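Local coordinates for phosphoserine aminotransferase (Bacillus alcalophilus, PDB 1W23), which catalyses the reversible, pyridoxal-phosphate-dependent transfer of an amino group between glutamate and 3-phosphohydroxypyruvate, yielding phosphoserine in serine biosynthesis, at residues G94-A106 against I147-Q159. Numbering follows the deposited sequence. Where two conformers were deposited one is given.
With PLP (pyridoxal-5'-phosphate), chain J.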
loop_
_atom_site.group_PDB
_atom_site.type_symbol
_atom_site.label_atom_id
_atom_site.label_comp_id
_atom_site.label_asym_id
_atom_site.label_seq_id
_atom_site.Cartn_x
_atom_site.Cartn_y
_atom_site.Cartn_z
ATOM N N GLY A 94 -20.994 -17.660 4.740
ATOM C CA GLY A 94 -19.520 -17.647 4.794
ATOM C C GLY A 94 -19.081 -18.596 5.895
ATOM O O GLY A 94 -19.296 -18.339 7.087
ATOM N N ASN A 95 -18.542 -19.749 5.508
ATOM C CA ASN A 95 -18.225 -20.830 6.445
ATOM C C ASN A 95 -16.733 -20.811 6.763
ATOM O O ASN A 95 -15.929 -20.794 5.823
ATOM C CB ASN A 95 -18.644 -22.174 5.818
ATOM C CG ASN A 95 -18.821 -23.282 6.831
ATOM O OD1 ASN A 95 -18.644 -23.062 8.043
ATOM N ND2 ASN A 95 -19.207 -24.488 6.357
ATOM N N TYR A 96 -16.368 -20.763 8.028
ATOM C CA TYR A 96 -14.982 -20.539 8.492
ATOM C C TYR A 96 -14.523 -21.691 9.348
ATOM O O TYR A 96 -15.247 -22.186 10.213
ATOM C CB TYR A 96 -14.923 -19.217 9.369
ATOM C CG TYR A 96 -14.957 -18.010 8.418
ATOM C CD1 TYR A 96 -16.166 -17.625 7.849
ATOM C CD2 TYR A 96 -13.824 -17.306 8.051
ATOM C CE1 TYR A 96 -16.243 -16.558 6.980
ATOM C CE2 TYR A 96 -13.866 -16.234 7.135
ATOM C CZ TYR A 96 -15.072 -15.859 6.615
ATOM O OH TYR A 96 -15.176 -14.857 5.677
ATOM N N VAL A 97 -13.251 -22.072 9.185
ATOM C CA VAL A 97 -12.564 -22.976 10.079
ATOM C C VAL A 97 -11.689 -22.117 10.983
ATOM O O VAL A 97 -10.797 -21.391 10.502
ATOM C CB VAL A 97 -11.731 -24.038 9.365
ATOM C CG1 VAL A 97 -11.043 -24.990 10.358
ATOM C CG2 VAL A 97 -12.556 -24.841 8.372
ATOM N N LEU A 98 -11.926 -22.164 12.294
ATOM C CA LEU A 98 -11.187 -21.349 13.230
ATOM C C LEU A 98 -9.970 -22.095 13.797
ATOM O O LEU A 98 -10.142 -23.090 14.516
ATOM C CB LEU A 98 -12.051 -20.893 14.390
ATOM C CG LEU A 98 -13.281 -20.016 13.995
ATOM C CD1 LEU A 98 -14.047 -19.588 15.248
ATOM C CD2 LEU A 98 -12.853 -18.800 13.179
ATOM N N THR A 99 -8.757 -21.625 13.451
ATOM C CA THR A 99 -7.536 -22.216 13.945
ATOM C C THR A 99 -6.620 -21.202 14.603
ATOM O O THR A 99 -5.492 -21.530 14.988
ATOM C CB THR A 99 -6.787 -23.016 12.873
ATOM O OG1 THR A 99 -6.719 -22.251 11.630
ATOM C CG2 THR A 99 -7.504 -24.319 12.533
ATOM N N GLY A 100 -7.060 -19.957 14.789
ATOM C CA GLY A 100 -6.330 -18.963 15.547
ATOM C C GLY A 100 -7.024 -17.634 15.511
ATOM O O GLY A 100 -8.183 -17.509 15.092
ATOM N N SER A 101 -6.329 -16.611 15.969
ATOM C CA SER A 101 -6.851 -15.264 16.043
ATOM C C SER A 101 -7.092 -14.679 14.659
ATOM O O SER A 101 -8.099 -13.986 14.423
ATOM C CB SER A 101 -5.819 -14.361 16.861
ATOM O OG SER A 101 -6.158 -12.992 16.676
ATOM N N TRP A 102 -6.175 -14.919 13.703
ATOM C CA TRP A 102 -6.400 -14.423 12.353
ATOM C C TRP A 102 -7.635 -15.045 11.739
ATOM O O TRP A 102 -8.351 -14.357 10.972
ATOM C CB TRP A 102 -5.138 -14.623 11.467
ATOM C CG TRP A 102 -4.019 -13.706 11.955
ATOM C CD1 TRP A 102 -2.818 -14.069 12.476
ATOM C CD2 TRP A 102 -4.060 -12.275 11.987
ATOM N NE1 TRP A 102 -2.102 -12.962 12.806
ATOM C CE2 TRP A 102 -2.829 -11.840 12.520
ATOM C CE3 TRP A 102 -4.990 -11.296 11.594
ATOM C CZ2 TRP A 102 -2.539 -10.492 12.680
ATOM C CZ3 TRP A 102 -4.703 -9.962 11.755
ATOM C CH2 TRP A 102 -3.473 -9.587 12.296
ATOM N N SER A 103 -7.954 -16.304 12.035
ATOM C CA SER A 103 -9.211 -16.876 11.553
ATOM C C SER A 103 -10.420 -16.101 12.114
ATOM O O SER A 103 -11.392 -15.827 11.419
ATOM C CB SER A 103 -9.368 -18.327 11.983
ATOM O OG SER A 103 -8.268 -19.164 11.629
ATOM N N GLU A 104 -10.348 -15.785 13.429
ATOM C CA GLU A 104 -11.414 -15.047 14.090
ATOM C C GLU A 104 -11.613 -13.668 13.436
ATOM O O GLU A 104 -12.756 -13.231 13.238
ATOM C CB GLU A 104 -11.129 -14.862 15.563
ATOM C CG GLU A 104 -11.130 -16.142 16.339
ATOM C CD GLU A 104 -10.783 -16.014 17.812
ATOM O OE1 GLU A 104 -10.890 -16.995 18.559
ATOM O OE2 GLU A 104 -10.406 -14.893 18.251
ATOM N N LYS A 105 -10.526 -12.981 13.099
ATOM C CA LYS A 105 -10.647 -11.647 12.506
ATOM C C LYS A 105 -11.302 -11.742 11.148
ATOM O O LYS A 105 -12.086 -10.849 10.740
ATOM C CB LYS A 105 -9.275 -10.979 12.486
ATOM C CG LYS A 105 -8.862 -10.306 13.800
ATOM C CD LYS A 105 -7.350 -10.094 13.880
ATOM C CE LYS A 105 -6.922 -8.652 13.815
ATOM N NZ LYS A 105 -7.251 -7.916 15.067
ATOM N N ALA A 106 -11.019 -12.793 10.367
ATOM C CA ALA A 106 -11.654 -12.987 9.074
ATOM C C ALA A 106 -13.162 -13.217 9.240
ATOM O O ALA A 106 -13.999 -12.622 8.554
ATOM C CB ALA A 106 -10.982 -14.107 8.277
ATOM N N ILE A 147 -10.192 -20.970 5.341
ATOM C CA ILE A 147 -9.205 -21.478 6.279
ATOM C C ILE A 147 -8.058 -20.484 6.380
ATOM O O ILE A 147 -7.854 -19.622 5.518
ATOM C CB ILE A 147 -8.674 -22.860 5.848
ATOM C CG1 ILE A 147 -7.837 -22.816 4.572
ATOM C CG2 ILE A 147 -9.827 -23.870 5.740
ATOM C CD1 ILE A 147 -7.166 -24.121 4.218
ATOM N N THR A 148 -7.247 -20.675 7.443
ATOM C CA THR A 148 -6.028 -19.919 7.671
ATOM C C THR A 148 -4.899 -20.956 7.681
ATOM O O THR A 148 -4.843 -21.804 8.603
ATOM C CB THR A 148 -6.068 -19.170 8.999
ATOM O OG1 THR A 148 -7.318 -18.461 9.108
ATOM C CG2 THR A 148 -4.878 -18.246 9.130
ATOM N N SER A 149 -4.074 -20.999 6.637
ATOM C CA SER A 149 -3.125 -22.131 6.508
ATOM C C SER A 149 -2.088 -22.200 7.601
ATOM O O SER A 149 -1.743 -23.282 8.069
ATOM C CB SER A 149 -2.443 -22.045 5.125
ATOM O OG SER A 149 -1.834 -20.788 4.960
ATOM N N ASN A 150 -1.605 -21.039 8.046
ATOM C CA ASN A 150 -0.600 -20.924 9.084
ATOM C C ASN A 150 -1.119 -19.869 10.074
ATOM O O ASN A 150 -1.385 -18.711 9.710
ATOM C CB ASN A 150 0.778 -20.576 8.483
ATOM C CG ASN A 150 1.874 -20.653 9.551
ATOM O OD1 ASN A 150 2.340 -21.783 9.839
ATOM N ND2 ASN A 150 2.221 -19.509 10.120
ATOM N N ASN A 151 -1.303 -20.318 11.298
ATOM C CA ASN A 151 -1.898 -19.503 12.352
ATOM C C ASN A 151 -0.769 -18.818 13.107
ATOM O O ASN A 151 -0.164 -19.352 14.049
ATOM C CB ASN A 151 -2.745 -20.377 13.270
ATOM C CG ASN A 151 -3.776 -21.098 12.410
ATOM O OD1 ASN A 151 -4.755 -20.481 11.989
ATOM N ND2 ASN A 151 -3.561 -22.369 12.154
ATOM N N THR A 152 -0.436 -17.613 12.618
ATOM C CA THR A 152 0.828 -16.932 12.939
ATOM C C THR A 152 1.022 -16.734 14.434
ATOM O O THR A 152 2.168 -16.741 14.921
ATOM C CB THR A 152 0.823 -15.540 12.224
ATOM O OG1 THR A 152 0.172 -15.717 10.953
ATOM C CG2 THR A 152 2.234 -14.999 12.026
ATOM N N ILE A 153 -0.073 -16.442 15.155
ATOM C CA ILE A 153 0.013 -16.161 16.592
ATOM C C ILE A 153 0.195 -17.385 17.439
ATOM O O ILE A 153 0.864 -17.367 18.493
ATOM C CB ILE A 153 -1.210 -15.313 17.030
ATOM C CG1 ILE A 153 -1.052 -13.893 16.457
ATOM C CG2 ILE A 153 -1.402 -15.317 18.539
ATOM C CD1 ILE A 153 -2.292 -13.030 16.438
ATOM N N TYR A 154 -0.421 -18.491 17.011
ATOM C CA TYR A 154 -0.457 -19.758 17.772
ATOM C C TYR A 154 0.597 -20.753 17.337
ATOM O O TYR A 154 0.866 -21.717 18.076
ATOM C CB TYR A 154 -1.877 -20.366 17.700
ATOM C CG TYR A 154 -2.806 -19.540 18.584
ATOM C CD1 TYR A 154 -3.578 -18.536 18.069
ATOM C CD2 TYR A 154 -2.837 -19.756 19.932
ATOM C CE1 TYR A 154 -4.396 -17.762 18.900
ATOM C CE2 TYR A 154 -3.660 -18.998 20.764
ATOM C CZ TYR A 154 -4.439 -18.010 20.224
ATOM O OH TYR A 154 -5.255 -17.231 21.053
ATOM N N GLY A 155 1.235 -20.589 16.191
ATOM C CA GLY A 155 2.314 -21.497 15.775
ATOM C C GLY A 155 1.839 -22.849 15.299
ATOM O O GLY A 155 2.568 -23.847 15.461
ATOM N N THR A 156 0.676 -22.923 14.679
ATOM C CA THR A 156 0.142 -24.145 14.096
ATOM C C THR A 156 -0.058 -23.963 12.591
ATOM O O THR A 156 -0.186 -22.827 12.108
ATOM C CB THR A 156 -1.202 -24.540 14.748
ATOM O OG1 THR A 156 -2.113 -23.485 14.443
ATOM C CG2 THR A 156 -1.095 -24.756 16.239
ATOM N N GLN A 157 -0.098 -25.082 11.861
ATOM C CA GLN A 157 -0.138 -25.019 10.406
ATOM C C GLN A 157 -0.788 -26.264 9.838
ATOM O O GLN A 157 -0.533 -27.388 10.309
ATOM C CB GLN A 157 1.322 -24.916 9.898
ATOM C CG GLN A 157 1.524 -24.768 8.427
ATOM C CD GLN A 157 2.980 -24.677 8.044
ATOM O OE1 GLN A 157 3.872 -25.175 8.767
ATOM N NE2 GLN A 157 3.275 -24.024 6.890
ATOM N N TYR A 158 -1.591 -26.074 8.805
ATOM C CA TYR A 158 -2.128 -27.176 8.012
ATOM C C TYR A 158 -0.996 -27.976 7.384
ATOM O O TYR A 158 -0.104 -27.412 6.742
ATOM C CB TYR A 158 -3.054 -26.659 6.925
ATOM C CG TYR A 158 -4.450 -26.258 7.379
ATOM C CD1 TYR A 158 -4.670 -25.120 8.148
ATOM C CD2 TYR A 158 -5.565 -27.002 7.004
ATOM C CE1 TYR A 158 -5.951 -24.748 8.544
ATOM C CE2 TYR A 158 -6.826 -26.637 7.393
ATOM C CZ TYR A 158 -7.035 -25.519 8.164
ATOM O OH TYR A 158 -8.323 -25.186 8.545
ATOM N N GLN A 159 -1.072 -29.312 7.503
ATOM C CA GLN A 159 -0.105 -30.201 6.854
ATOM C C GLN A 159 -0.496 -30.477 5.428
ATOM O O GLN A 159 0.404 -30.833 4.642
ATOM C CB GLN A 159 -0.027 -31.551 7.605
ATOM C CG GLN A 159 0.370 -31.320 9.050
ATOM C CD GLN A 159 1.656 -30.519 9.143
ATOM O OE1 GLN A 159 2.697 -31.049 8.673
ATOM N NE2 GLN A 159 1.603 -29.293 9.661
HETATM N N1 PLP J . -3.509 -13.064 8.395
HETATM C C2 PLP J . -2.369 -13.667 8.899
HETATM C C2A PLP J . -2.344 -15.150 8.898
HETATM C C3 PLP J . -1.322 -12.884 9.358
HETATM O O3 PLP J . -0.231 -13.456 9.813
HETATM C C4 PLP J . -1.436 -11.445 9.330
HETATM C C4A PLP J . -0.275 -10.623 9.763
HETATM C C5 PLP J . -2.606 -10.878 8.798
HETATM C C6 PLP J . -3.627 -11.709 8.366
HETATM C C5A PLP J . -2.837 -9.396 8.749
HETATM O O4P PLP J . -2.100 -8.843 7.597
HETATM P P PLP J . -2.110 -7.229 7.353
HETATM O O1P PLP J . -1.464 -6.611 8.555
HETATM O O2P PLP J . -3.566 -6.815 7.204
HETATM O O3P PLP J . -1.336 -7.125 6.048
HETATM O O HOH W 1 -10.133 -19.179 8.749
HETATM O O HOH W 2 -8.383 -22.521 9.504
HETATM O O HOH W 3 -4.404 -23.882 15.761
HETATM O O HOH W 4 -7.403 -15.776 8.476
HETATM O O HOH W 5 -5.556 -17.806 12.641
#
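Asn151 OD1 accepts two hydrogen bonds, from the hydroxyl Thr99 OG1 at 2.7 Å and from a water that in turn accepts Ser103 N near the start of helix 101-111. The Thr99 donor comes in tilted 26° from the carbonyl plane, and the two side chains cross at about a right angle. On the same amide, Asn151 ND2 binds Thr156 OG1 across the small hairpin of 150-151 and 156-157, which fixes the rotation of the group. These bonds tie together the segments that follow the adjacent parallel strands 93-98 and 142-148 of the seven-stranded sheet in the class-V aminotransferase fold, beside the cofactor. Between the strand ends a second water receives Thr148 N and donates to Val97 O and Thr99 OG1; Tyr158 OH is hydrogen-bonded to the same water, which lies at the edge of the Tyr158 ring, in its plane. Ser103 OG, anti to its own carbonyl carbon (chi1 -54°), takes Thr99 N at 3.1 Å in a nearly straight bond and is hydrogen-bonded to Thr148 OG1 at 2.8 Å, where either hydroxyl could donate. On the cofactor side the Trp102 indole lies flat over the pyridine ring of PLP, with PLP C4 3.5 Å above its plane. Ile153 CD1 reaches Trp102 NE1 obliquely at 3.6 Å and also touches Ser101 CB. Thr152 OG1 is hydrogen-bonded to the phenolic PLP O3 at 2.6 Å.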